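Local coordinates for FERM, RhoGEF and pleckstrin domain-containing protein 2 (Mus musculus, PDB 4GYV) that acts as a guanine nucleotide exchange factor that activates RAC1 and helps remodel the actin cytoskeleton, and is represented here by its DH domain, at residues D6-I15 / L163-Y171; F109-E120 / N147-L157. One frame throughout, in Å; residues are numbered along the deposited sequence.

Contact 1 of 2, residues D6-I15 / L163-Y171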
loop_
_atom_site.group_PDB
_atom_site.type_symbol
_atom_site.label_atom_id
_atom_site.label_comp_id
_atom_site.label_asym_id
_atom_site.label_seq_id
_atom_site.Cartn_x
_atom_site.Cartn_y
_atom_site.Cartn_z
ATOM N N ASP A 6 20.016 9.754 -16.018
ATOM C CA ASP A 6 20.938 8.828 -15.346
ATOM C C ASP A 6 20.436 7.378 -15.346
ATOM O O ASP A 6 19.508 7.037 -14.601
ATOM C CB ASP A 6 21.113 9.290 -13.894
ATOM C CG ASP A 6 22.210 8.536 -13.142
ATOM O OD1 ASP A 6 22.854 7.622 -13.709
ATOM O OD2 ASP A 6 22.426 8.884 -11.956
ATOM N N GLU A 7 21.062 6.520 -16.146
ATOM C CA GLU A 7 20.629 5.133 -16.202
ATOM C C GLU A 7 20.884 4.385 -14.885
ATOM O O GLU A 7 20.123 3.484 -14.505
ATOM C CB GLU A 7 21.239 4.395 -17.394
ATOM C CG GLU A 7 20.710 2.973 -17.522
ATOM C CD GLU A 7 21.056 2.313 -18.845
ATOM O OE1 GLU A 7 20.838 1.070 -18.939
ATOM O OE2 GLU A 7 21.527 3.035 -19.773
ATOM N N ALA A 8 21.936 4.765 -14.173
ATOM C CA ALA A 8 22.192 4.121 -12.897
ATOM C C ALA A 8 21.045 4.414 -11.945
ATOM O O ALA A 8 20.584 3.513 -11.250
ATOM C CB ALA A 8 23.522 4.543 -12.314
ATOM N N TYR A 9 20.555 5.657 -11.927
ATOM C CA TYR A 9 19.420 5.978 -11.059
ATOM C C TYR A 9 18.208 5.104 -11.406
ATOM O O TYR A 9 17.594 4.520 -10.518
ATOM C CB TYR A 9 19.058 7.476 -11.041
ATOM C CG TYR A 9 17.738 7.715 -10.339
ATOM C CD1 TYR A 9 17.639 7.621 -8.968
ATOM C CD2 TYR A 9 16.574 7.959 -11.056
ATOM C CE1 TYR A 9 16.419 7.784 -8.325
ATOM C CE2 TYR A 9 15.362 8.126 -10.422
ATOM C CZ TYR A 9 15.281 8.037 -9.056
ATOM O OH TYR A 9 14.058 8.195 -8.418
ATOM N N PHE A 10 17.883 4.985 -12.693
ATOM C CA PHE A 10 16.750 4.152 -13.102
ATOM C C PHE A 10 16.874 2.690 -12.675
ATOM O O PHE A 10 15.924 2.110 -12.186
ATOM C CB PHE A 10 16.490 4.249 -14.593
ATOM C CG PHE A 10 16.031 5.612 -15.042
ATOM C CD1 PHE A 10 14.893 6.188 -14.506
ATOM C CD2 PHE A 10 16.723 6.311 -16.028
ATOM C CE1 PHE A 10 14.462 7.447 -14.925
ATOM C CE2 PHE A 10 16.292 7.563 -16.455
ATOM C CZ PHE A 10 15.169 8.138 -15.895
ATOM N N ILE A 11 18.044 2.094 -12.830
ATOM C CA ILE A 11 18.208 0.709 -12.407
ATOM C C ILE A 11 17.994 0.600 -10.910
ATOM O O ILE A 11 17.279 -0.280 -10.448
ATOM C CB ILE A 11 19.583 0.157 -12.783
ATOM C CG1 ILE A 11 19.736 0.127 -14.285
ATOM C CG2 ILE A 11 19.779 -1.240 -12.227
ATOM C CD1 ILE A 11 21.178 0.010 -14.697
ATOM N N ALA A 12 18.582 1.516 -10.156
ATOM C CA ALA A 12 18.377 1.555 -8.710
ATOM C C ALA A 12 16.897 1.602 -8.386
ATOM O O ALA A 12 16.404 0.833 -7.566
ATOM C CB ALA A 12 19.077 2.753 -8.096
ATOM N N LYS A 13 16.178 2.490 -9.057
ATOM C CA LYS A 13 14.765 2.633 -8.777
ATOM C C LYS A 13 13.992 1.373 -9.192
ATOM O O LYS A 13 13.060 0.955 -8.497
ATOM C CB LYS A 13 14.216 3.888 -9.436
ATOM C CG LYS A 13 12.870 4.261 -8.870
ATOM C CD LYS A 13 12.889 5.364 -7.809
ATOM C CE LYS A 13 11.590 5.298 -6.969
ATOM N NZ LYS A 13 10.798 6.576 -6.945
ATOM N N GLU A 14 14.406 0.753 -10.296
ATOM C CA GLU A 14 13.816 -0.503 -10.746
ATOM C C GLU A 14 14.055 -1.617 -9.708
ATOM O O GLU A 14 13.165 -2.420 -9.429
ATOM C CB GLU A 14 14.351 -0.908 -12.138
ATOM C CG GLU A 14 13.808 -0.078 -13.335
ATOM C CD GLU A 14 14.650 -0.212 -14.637
ATOM O OE1 GLU A 14 15.593 -1.040 -14.664
ATOM O OE2 GLU A 14 14.364 0.497 -15.645
ATOM N N ILE A 15 15.253 -1.658 -9.127
ATOM C CA ILE A 15 15.547 -2.624 -8.073
ATOM C C ILE A 15 14.608 -2.432 -6.886
ATOM O O ILE A 15 14.008 -3.375 -6.377
ATOM C CB ILE A 15 16.993 -2.493 -7.596
ATOM C CG1 ILE A 15 17.965 -2.964 -8.677
ATOM C CG2 ILE A 15 17.260 -3.321 -6.333
ATOM C CD1 ILE A 15 19.402 -2.675 -8.274
ATOM N N LEU A 163 19.951 -7.277 -13.356
ATOM C CA LEU A 163 20.061 -5.889 -12.930
ATOM C C LEU A 163 21.511 -5.472 -12.690
ATOM O O LEU A 163 21.943 -4.429 -13.163
ATOM C CB LEU A 163 19.203 -5.661 -11.683
ATOM C CG LEU A 163 17.684 -5.712 -11.912
ATOM C CD1 LEU A 163 16.950 -6.198 -10.674
ATOM C CD2 LEU A 163 17.118 -4.364 -12.379
ATOM N N LEU A 164 22.266 -6.286 -11.968
ATOM C CA LEU A 164 23.682 -6.012 -11.794
ATOM C C LEU A 164 24.442 -6.013 -13.123
ATOM O O LEU A 164 25.391 -5.256 -13.319
ATOM C CB LEU A 164 24.286 -6.986 -10.792
ATOM C CG LEU A 164 23.991 -6.442 -9.397
ATOM C CD1 LEU A 164 23.942 -7.521 -8.330
ATOM C CD2 LEU A 164 25.057 -5.409 -9.070
ATOM N N SER A 165 24.006 -6.840 -14.054
ATOM C CA SER A 165 24.625 -6.838 -15.365
ATOM C C SER A 165 24.475 -5.499 -16.043
ATOM O O SER A 165 25.394 -5.028 -16.701
ATOM C CB SER A 165 24.021 -7.915 -16.243
ATOM O OG SER A 165 24.469 -9.177 -15.801
ATOM N N ARG A 166 23.315 -4.885 -15.883
ATOM C CA ARG A 166 23.047 -3.642 -16.577
ATOM C C ARG A 166 23.882 -2.521 -15.984
ATOM O O ARG A 166 24.430 -1.680 -16.716
ATOM C CB ARG A 166 21.580 -3.301 -16.474
ATOM C CG ARG A 166 20.656 -4.446 -16.797
ATOM C CD ARG A 166 19.560 -4.006 -17.756
ATOM N NE ARG A 166 18.915 -2.768 -17.326
ATOM C CZ ARG A 166 17.922 -2.717 -16.449
ATOM N NH1 ARG A 166 17.439 -3.849 -15.907
ATOM N NH2 ARG A 166 17.406 -1.532 -16.136
ATOM N N LEU A 167 23.963 -2.514 -14.654
ATOM C CA LEU A 167 24.784 -1.551 -13.930
ATOM C C LEU A 167 26.233 -1.695 -14.353
ATOM O O LEU A 167 26.887 -0.709 -14.664
ATOM C CB LEU A 167 24.677 -1.746 -12.411
ATOM C CG LEU A 167 23.523 -1.076 -11.672
ATOM C CD1 LEU A 167 23.546 -1.445 -10.200
ATOM C CD2 LEU A 167 23.603 0.426 -11.841
ATOM N N CYS A 168 26.736 -2.927 -14.359
ATOM C CA CYS A 168 28.130 -3.152 -14.687
ATOM C C CYS A 168 28.394 -2.696 -16.098
ATOM O O CYS A 168 29.388 -2.026 -16.373
ATOM C CB CYS A 168 28.500 -4.611 -14.504
ATOM S SG CYS A 168 28.720 -5.060 -12.781
ATOM N N ALA A 169 27.472 -3.026 -16.990
ATOM C CA ALA A 169 27.562 -2.577 -18.370
ATOM C C ALA A 169 27.482 -1.059 -18.508
ATOM O O ALA A 169 27.979 -0.496 -19.463
ATOM C CB ALA A 169 26.494 -3.223 -19.178
ATOM N N HIS A 170 26.845 -0.392 -17.561
ATOM C CA HIS A 170 26.629 1.039 -17.685
ATOM C C HIS A 170 27.828 1.859 -17.216
ATOM O O HIS A 170 28.251 2.808 -17.877
ATOM C CB HIS A 170 25.388 1.449 -16.900
ATOM C CG HIS A 170 25.323 2.916 -16.621
ATOM N ND1 HIS A 170 25.005 3.841 -17.592
ATOM C CD2 HIS A 170 25.570 3.622 -15.492
ATOM C CE1 HIS A 170 25.038 5.053 -17.063
ATOM N NE2 HIS A 170 25.381 4.948 -15.791
ATOM N N TYR A 171 28.365 1.484 -16.063
ATOM C CA TYR A 171 29.466 2.205 -15.440
ATOM C C TYR A 171 30.758 2.014 -16.225
ATOM O O TYR A 171 31.023 0.932 -16.773
ATOM C CB TYR A 171 29.652 1.717 -14.001
ATOM C CG TYR A 171 28.634 2.247 -13.002
ATOM C CD1 TYR A 171 28.364 3.606 -12.917
ATOM C CD2 TYR A 171 27.967 1.398 -12.124
ATOM C CE1 TYR A 171 27.458 4.107 -12.005
ATOM C CE2 TYR A 171 27.047 1.901 -11.200
ATOM C CZ TYR A 171 26.804 3.266 -11.155
ATOM O OH TYR A 171 25.915 3.815 -10.264
#

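Contact 2 of 2, residues F109-E120 / N147-L157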
loop_
_atom_site.group_PDB
_atom_site.type_symbol
_atom_site.label_atom_id
_atom_site.label_comp_id
_atom_site.label_asym_id
_atom_site.label_seq_id
_atom_site.Cartn_x
_atom_site.Cartn_y
_atom_site.Cartn_z
ATOM N N PHE A 109 16.956 -21.682 -0.676
ATOM C CA PHE A 109 16.495 -21.624 -2.055
ATOM C C PHE A 109 16.618 -23.014 -2.663
ATOM O O PHE A 109 15.745 -23.483 -3.385
ATOM C CB PHE A 109 17.319 -20.614 -2.857
ATOM C CG PHE A 109 17.052 -19.190 -2.482
ATOM C CD1 PHE A 109 15.943 -18.525 -2.980
ATOM C CD2 PHE A 109 17.907 -18.508 -1.636
ATOM C CE1 PHE A 109 15.683 -17.202 -2.630
ATOM C CE2 PHE A 109 17.651 -17.187 -1.284
ATOM C CZ PHE A 109 16.532 -16.540 -1.778
ATOM N N GLN A 110 17.701 -23.685 -2.323
ATOM C CA GLN A 110 17.980 -25.013 -2.830
ATOM C C GLN A 110 16.888 -26.029 -2.492
ATOM O O GLN A 110 16.758 -27.033 -3.172
ATOM C CB GLN A 110 19.313 -25.497 -2.271
ATOM C CG GLN A 110 19.972 -26.520 -3.103
ATOM C CD GLN A 110 20.995 -25.909 -4.005
ATOM O OE1 GLN A 110 22.048 -25.474 -3.536
ATOM N NE2 GLN A 110 20.704 -25.863 -5.313
ATOM N N ARG A 111 16.104 -25.782 -1.450
ATOM C CA ARG A 111 15.070 -26.744 -1.060
ATOM C C ARG A 111 13.702 -26.448 -1.680
ATOM O O ARG A 111 12.763 -27.220 -1.510
ATOM C CB ARG A 111 14.983 -26.912 0.471
ATOM C CG ARG A 111 16.140 -27.709 1.044
ATOM C CD ARG A 111 16.167 -27.714 2.561
ATOM N NE ARG A 111 17.362 -28.385 3.087
ATOM C CZ ARG A 111 17.547 -29.712 3.095
ATOM N NH1 ARG A 111 18.665 -30.244 3.605
ATOM N NH2 ARG A 111 16.609 -30.516 2.595
ATOM N N HIS A 112 13.601 -25.357 -2.431
ATOM C CA HIS A 112 12.303 -24.935 -2.954
ATOM C C HIS A 112 11.650 -25.905 -3.909
ATOM O O HIS A 112 10.454 -26.110 -3.832
ATOM C CB HIS A 112 12.363 -23.543 -3.576
ATOM C CG HIS A 112 12.520 -22.444 -2.569
ATOM N ND1 HIS A 112 12.562 -21.114 -2.919
ATOM C CD2 HIS A 112 12.664 -22.487 -1.224
ATOM C CE1 HIS A 112 12.712 -20.383 -1.828
ATOM N NE2 HIS A 112 12.766 -21.192 -0.786
ATOM N N ASP A 113 12.417 -26.512 -4.801
ATOM C CA ASP A 113 11.830 -27.472 -5.729
ATOM C C ASP A 113 11.326 -28.696 -4.970
ATOM O O ASP A 113 10.350 -29.349 -5.363
ATOM C CB ASP A 113 12.852 -27.883 -6.779
ATOM C CG ASP A 113 14.090 -28.496 -6.167
ATOM O OD1 ASP A 113 14.892 -27.739 -5.571
ATOM O OD2 ASP A 113 14.260 -29.730 -6.281
ATOM N N GLU A 114 11.999 -28.995 -3.867
ATOM C CA GLU A 114 11.583 -30.073 -2.987
ATOM C C GLU A 114 10.300 -29.680 -2.236
ATOM O O GLU A 114 9.359 -30.464 -2.162
ATOM C CB GLU A 114 12.730 -30.411 -2.043
ATOM C CG GLU A 114 12.375 -31.273 -0.862
ATOM C CD GLU A 114 13.522 -31.370 0.150
ATOM O OE1 GLU A 114 13.312 -31.993 1.219
ATOM O OE2 GLU A 114 14.627 -30.827 -0.129
ATOM N N VAL A 115 10.259 -28.458 -1.704
ATOM C CA VAL A 115 9.068 -27.931 -1.042
ATOM C C VAL A 115 7.872 -28.030 -1.976
ATOM O O VAL A 115 6.766 -28.415 -1.603
ATOM C CB VAL A 115 9.255 -26.442 -0.665
ATOM C CG1 VAL A 115 7.896 -25.767 -0.398
ATOM C CG2 VAL A 115 10.186 -26.305 0.537
ATOM N N LEU A 116 8.120 -27.687 -3.219
ATOM C CA LEU A 116 7.087 -27.715 -4.217
ATOM C C LEU A 116 6.573 -29.135 -4.498
ATOM O O LEU A 116 5.363 -29.352 -4.447
ATOM C CB LEU A 116 7.612 -27.065 -5.475
ATOM C CG LEU A 116 6.575 -26.813 -6.539
ATOM C CD1 LEU A 116 5.448 -26.000 -5.947
ATOM C CD2 LEU A 116 7.279 -26.059 -7.640
ATOM N N THR A 117 7.459 -30.097 -4.782
ATOM C CA THR A 117 6.974 -31.435 -5.107
ATOM C C THR A 117 6.184 -32.013 -3.929
ATOM O O THR A 117 5.189 -32.718 -4.111
ATOM C CB THR A 117 8.094 -32.452 -5.494
ATOM O OG1 THR A 117 8.919 -32.704 -4.364
ATOM C CG2 THR A 117 8.956 -31.956 -6.609
ATOM N N GLU A 118 6.629 -31.692 -2.724
ATOM C CA GLU A 118 6.039 -32.248 -1.527
ATOM C C GLU A 118 4.647 -31.714 -1.280
ATOM O O GLU A 118 3.777 -32.444 -0.797
ATOM C CB GLU A 118 6.928 -31.958 -0.329
ATOM C CG GLU A 118 8.112 -32.872 -0.273
ATOM C CD GLU A 118 7.691 -34.319 -0.316
ATOM O OE1 GLU A 118 8.364 -35.120 -1.010
ATOM O OE2 GLU A 118 6.677 -34.649 0.342
ATOM N N LEU A 119 4.449 -30.437 -1.594
ATOM C CA LEU A 119 3.123 -29.846 -1.537
ATOM C C LEU A 119 2.154 -30.539 -2.480
ATOM O O LEU A 119 1.059 -30.928 -2.071
ATOM C CB LEU A 119 3.174 -28.358 -1.861
ATOM C CG LEU A 119 3.782 -27.485 -0.768
ATOM C CD1 LEU A 119 3.834 -26.024 -1.189
ATOM C CD2 LEU A 119 3.009 -27.638 0.512
ATOM N N GLU A 120 2.549 -30.688 -3.743
ATOM C CA GLU A 120 1.658 -31.262 -4.743
ATOM C C GLU A 120 1.279 -32.652 -4.296
ATOM O O GLU A 120 0.105 -33.012 -4.289
ATOM C CB GLU A 120 2.309 -31.281 -6.120
ATOM C CG GLU A 120 2.990 -29.971 -6.451
ATOM C CD GLU A 120 2.945 -29.622 -7.927
ATOM O OE1 GLU A 120 3.247 -30.510 -8.759
ATOM O OE2 GLU A 120 2.604 -28.454 -8.248
ATOM N N ASN A 147 0.953 -22.120 -5.363
ATOM C CA ASN A 147 2.236 -22.718 -5.692
ATOM C C ASN A 147 3.111 -21.916 -6.675
ATOM O O ASN A 147 4.322 -22.065 -6.677
ATOM C CB ASN A 147 2.057 -24.164 -6.171
ATOM C CG ASN A 147 1.792 -25.138 -5.023
ATOM O OD1 ASN A 147 1.920 -24.786 -3.853
ATOM N ND2 ASN A 147 1.443 -26.374 -5.359
ATOM N N THR A 148 2.535 -21.048 -7.496
ATOM C CA THR A 148 3.387 -20.335 -8.438
ATOM C C THR A 148 4.147 -19.186 -7.754
ATOM O O THR A 148 5.141 -18.671 -8.280
ATOM C CB THR A 148 2.654 -19.916 -9.746
ATOM O OG1 THR A 148 2.018 -18.669 -9.570
ATOM C CG2 THR A 148 1.602 -20.934 -10.161
ATOM N N PHE A 149 3.697 -18.814 -6.559
ATOM C CA PHE A 149 4.443 -17.879 -5.733
ATOM C C PHE A 149 5.739 -18.501 -5.276
ATOM O O PHE A 149 6.689 -17.794 -5.008
ATOM C CB PHE A 149 3.641 -17.441 -4.502
ATOM C CG PHE A 149 2.495 -16.519 -4.818
ATOM C CD1 PHE A 149 2.690 -15.141 -4.895
ATOM C CD2 PHE A 149 1.218 -17.029 -5.060
ATOM C CE1 PHE A 149 1.628 -14.278 -5.198
ATOM C CE2 PHE A 149 0.156 -16.176 -5.361
ATOM C CZ PHE A 149 0.363 -14.796 -5.425
ATOM N N LEU A 150 5.781 -19.825 -5.171
ATOM C CA LEU A 150 7.007 -20.506 -4.758
ATOM C C LEU A 150 8.138 -20.465 -5.783
ATOM O O LEU A 150 9.298 -20.708 -5.445
ATOM C CB LEU A 150 6.707 -21.941 -4.396
ATOM C CG LEU A 150 6.015 -22.052 -3.056
ATOM C CD1 LEU A 150 5.731 -23.516 -2.770
ATOM C CD2 LEU A 150 6.930 -21.484 -2.026
ATOM N N LEU A 151 7.809 -20.146 -7.033
ATOM C CA LEU A 151 8.831 -19.976 -8.064
ATOM C C LEU A 151 9.443 -18.570 -8.037
ATOM O O LEU A 151 10.382 -18.300 -8.771
ATOM C CB LEU A 151 8.247 -20.226 -9.454
ATOM C CG LEU A 151 7.558 -21.563 -9.684
ATOM C CD1 LEU A 151 6.665 -21.500 -10.900
ATOM C CD2 LEU A 151 8.598 -22.615 -9.855
ATOM N N LYS A 152 8.896 -17.668 -7.221
ATOM C CA LYS A 152 9.345 -16.276 -7.246
ATOM C C LYS A 152 10.722 -16.034 -6.615
ATOM O O LYS A 152 11.544 -15.350 -7.215
ATOM C CB LYS A 152 8.269 -15.313 -6.711
ATOM C CG LYS A 152 6.992 -15.408 -7.521
ATOM C CD LYS A 152 6.025 -14.227 -7.393
ATOM C CE LYS A 152 5.178 -14.125 -8.690
ATOM N NZ LYS A 152 4.434 -12.827 -8.820
ATOM N N PRO A 153 10.994 -16.611 -5.427
ATOM C CA PRO A 153 12.315 -16.393 -4.820
ATOM C C PRO A 153 13.506 -16.666 -5.759
ATOM O O PRO A 153 14.324 -15.769 -5.969
ATOM C CB PRO A 153 12.316 -17.378 -3.646
ATOM C CG PRO A 153 10.896 -17.457 -3.250
ATOM C CD PRO A 153 10.133 -17.430 -4.549
ATOM N N VAL A 154 13.608 -17.866 -6.321
ATOM C CA VAL A 154 14.738 -18.147 -7.202
ATOM C C VAL A 154 14.707 -17.261 -8.455
ATOM O O VAL A 154 15.726 -16.758 -8.908
ATOM C CB VAL A 154 14.850 -19.642 -7.546
ATOM C CG1 VAL A 154 15.963 -19.875 -8.534
ATOM C CG2 VAL A 154 15.134 -20.430 -6.294
ATOM N N GLN A 155 13.525 -17.037 -8.996
ATOM C CA GLN A 155 13.384 -16.073 -10.069
ATOM C C GLN A 155 13.907 -14.678 -9.688
ATOM O O GLN A 155 14.464 -13.985 -10.527
ATOM C CB GLN A 155 11.934 -16.012 -10.518
ATOM C CG GLN A 155 11.668 -15.003 -11.604
ATOM C CD GLN A 155 10.205 -14.972 -12.021
ATOM O OE1 GLN A 155 9.311 -15.357 -11.258
ATOM N NE2 GLN A 155 9.957 -14.514 -13.240
ATOM N N ARG A 156 13.755 -14.279 -8.423
ATOM C CA ARG A 156 14.232 -12.963 -7.971
ATOM C C ARG A 156 15.743 -12.904 -8.056
ATOM O O ARG A 156 16.311 -11.872 -8.409
ATOM C CB ARG A 156 13.776 -12.647 -6.550
ATOM C CG ARG A 156 14.115 -11.271 -6.053
ATOM C CD ARG A 156 13.366 -10.192 -6.814
ATOM N NE ARG A 156 13.752 -8.845 -6.371
ATOM C CZ ARG A 156 13.713 -7.753 -7.134
ATOM N NH1 ARG A 156 13.311 -7.828 -8.391
ATOM N NH2 ARG A 156 14.081 -6.583 -6.641
ATOM N N LEU A 157 16.398 -14.018 -7.741
ATOM C CA LEU A 157 17.849 -14.044 -7.786
ATOM C C LEU A 157 18.355 -13.859 -9.216
ATOM O O LEU A 157 19.349 -13.191 -9.445
ATOM C CB LEU A 157 18.390 -15.328 -7.173
ATOM C CG LEU A 157 17.886 -15.557 -5.753
ATOM C CD1 LEU A 157 18.579 -16.755 -5.197
ATOM C CD2 LEU A 157 18.166 -14.365 -4.873
#

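Contact 1 of 2, residues D6-I15 / L163-Y171
Ile11 of helix 7-15 packs against Leu163, Arg166 and Leu167 of helix 163-170. The two helical segments run antiparallel, at 169°, with their axes 10.0 Å apart. Ile11 and Leu167 lie alongside each other, pointing opposite ways, and Ile11 CD1 lies 3.8 Å from Leu167 CD2. Ile11 CG2 rests on Leu167 CG and also reaches Leu163 CD2, at 4.1 Å. CG1, beside the backbone N (chi1 -64°), lies 3.4 Å from Arg166 NH2. One turn on, Ile15 CG1 reaches Leu163 CD1 at 3.9 Å.

Arg166 bends at chi2 and chi3, which brings its guanidinium past Ile11 to Glu14. Glu14 OE1 meets NH2 at the guanidinium edge in a salt bridge. Its modelled length is too short to be trusted at this resolution. Glu14 OE2 also bonds to His159 of the second subunit.

At the other end, His170 lies with one face over Glu7 CB, a CH-pi contact of 4.1 Å to the ring centroid. Ala8 N also lies over a face of this ring, nearer the rim. The small Ala8 side chain touches Tyr171, with CB 3.7 Å from CZ. Asp6 is the N-cap; its OD1 accepts a weak capping bond from Ala8 N.

By analogy with other Dbl-family DH domains, these two helices probably contribute to the GTPase-binding surface. Helix 92-102 lies alongside through Leu95, which touches Ile15 and Leu167. Helix 56-77 packs on Ala12 through Trp76, and helix 178-194 backs Leu164 and Cys168.

Contact 2 of 2, residues F109-E120 / N147-L157
Phe109 packs its ring against Pro153, Val154 and Leu157 at the start of helix 152-170. Leu157 CD1 stands over the centre of one ring face, 3.7 Å from the centroid and only 4° off the normal. Pro153 CB comes in at the ring edge, 3.5 Å from Phe109 CE1. Val154 CG2 touches Phe109 CD1 at 3.9 Å. Cutting the side chain back to an alanine is likely to leave the Leu157 methyl and Pro153 CB without their partner and open a gap beside helix 152-170.

His112 extends the same packing. Pro153 CB lies in the plane of its ring, at the edge, while the CA of Phe109 sits over one face. His112 NE2 is hydrogen-bonded to Asn54 O, which helps fix the turn of the ring.

Leu150 is the centre of the second half. Its CD1 is shared by three side chains: Val115 CG1 at 3.9 Å, Leu116 CD1 at 4.0 Å and Leu119 CD1. Leu150 CG is anti to the carbonyl carbon (chi1 -75°), and the extended chi2 carries CD1 in among them.

Asn147 lies across Leu116 and Leu119. Its CB is 3.9 Å from Leu116 CD1. Asn147 OD1 is hydrogen-bonded to Tyr133 OH. Glu120 OE2 is 3.7 Å from Asn147 ND2, a proximity rather than a bond.

This is a buried, largely apolar seam of the helical DH fold. Helix 45-52 covers Val115 and Leu119, helix 7-39 meets Leu150 and Pro153 through Ile29 and Tyr22, and helix 196-212 packs on Leu116 and Leu151.

Overall arrangement
The chain opens with helix 7-39, whose first turns form one side of contact 1. The loop that contact 1 closes is long, with 147 residues between its segments. Contact 2 lies wholly within that span and closes a shorter loop of 26 residues, from 109-120 to 147-157. Helix 152-170 serves both: its first turns belong to contact 2 and its last turns to contact 1. The centres are about 27 Å apart, on opposite sides of the chain's centre. Ile15 O and Arg156 NH2 link them by a weak hydrogen bond. Together they fasten helix 152-170 to the N-terminal helix and to helices 106-110 and 112-124 of the DH domain.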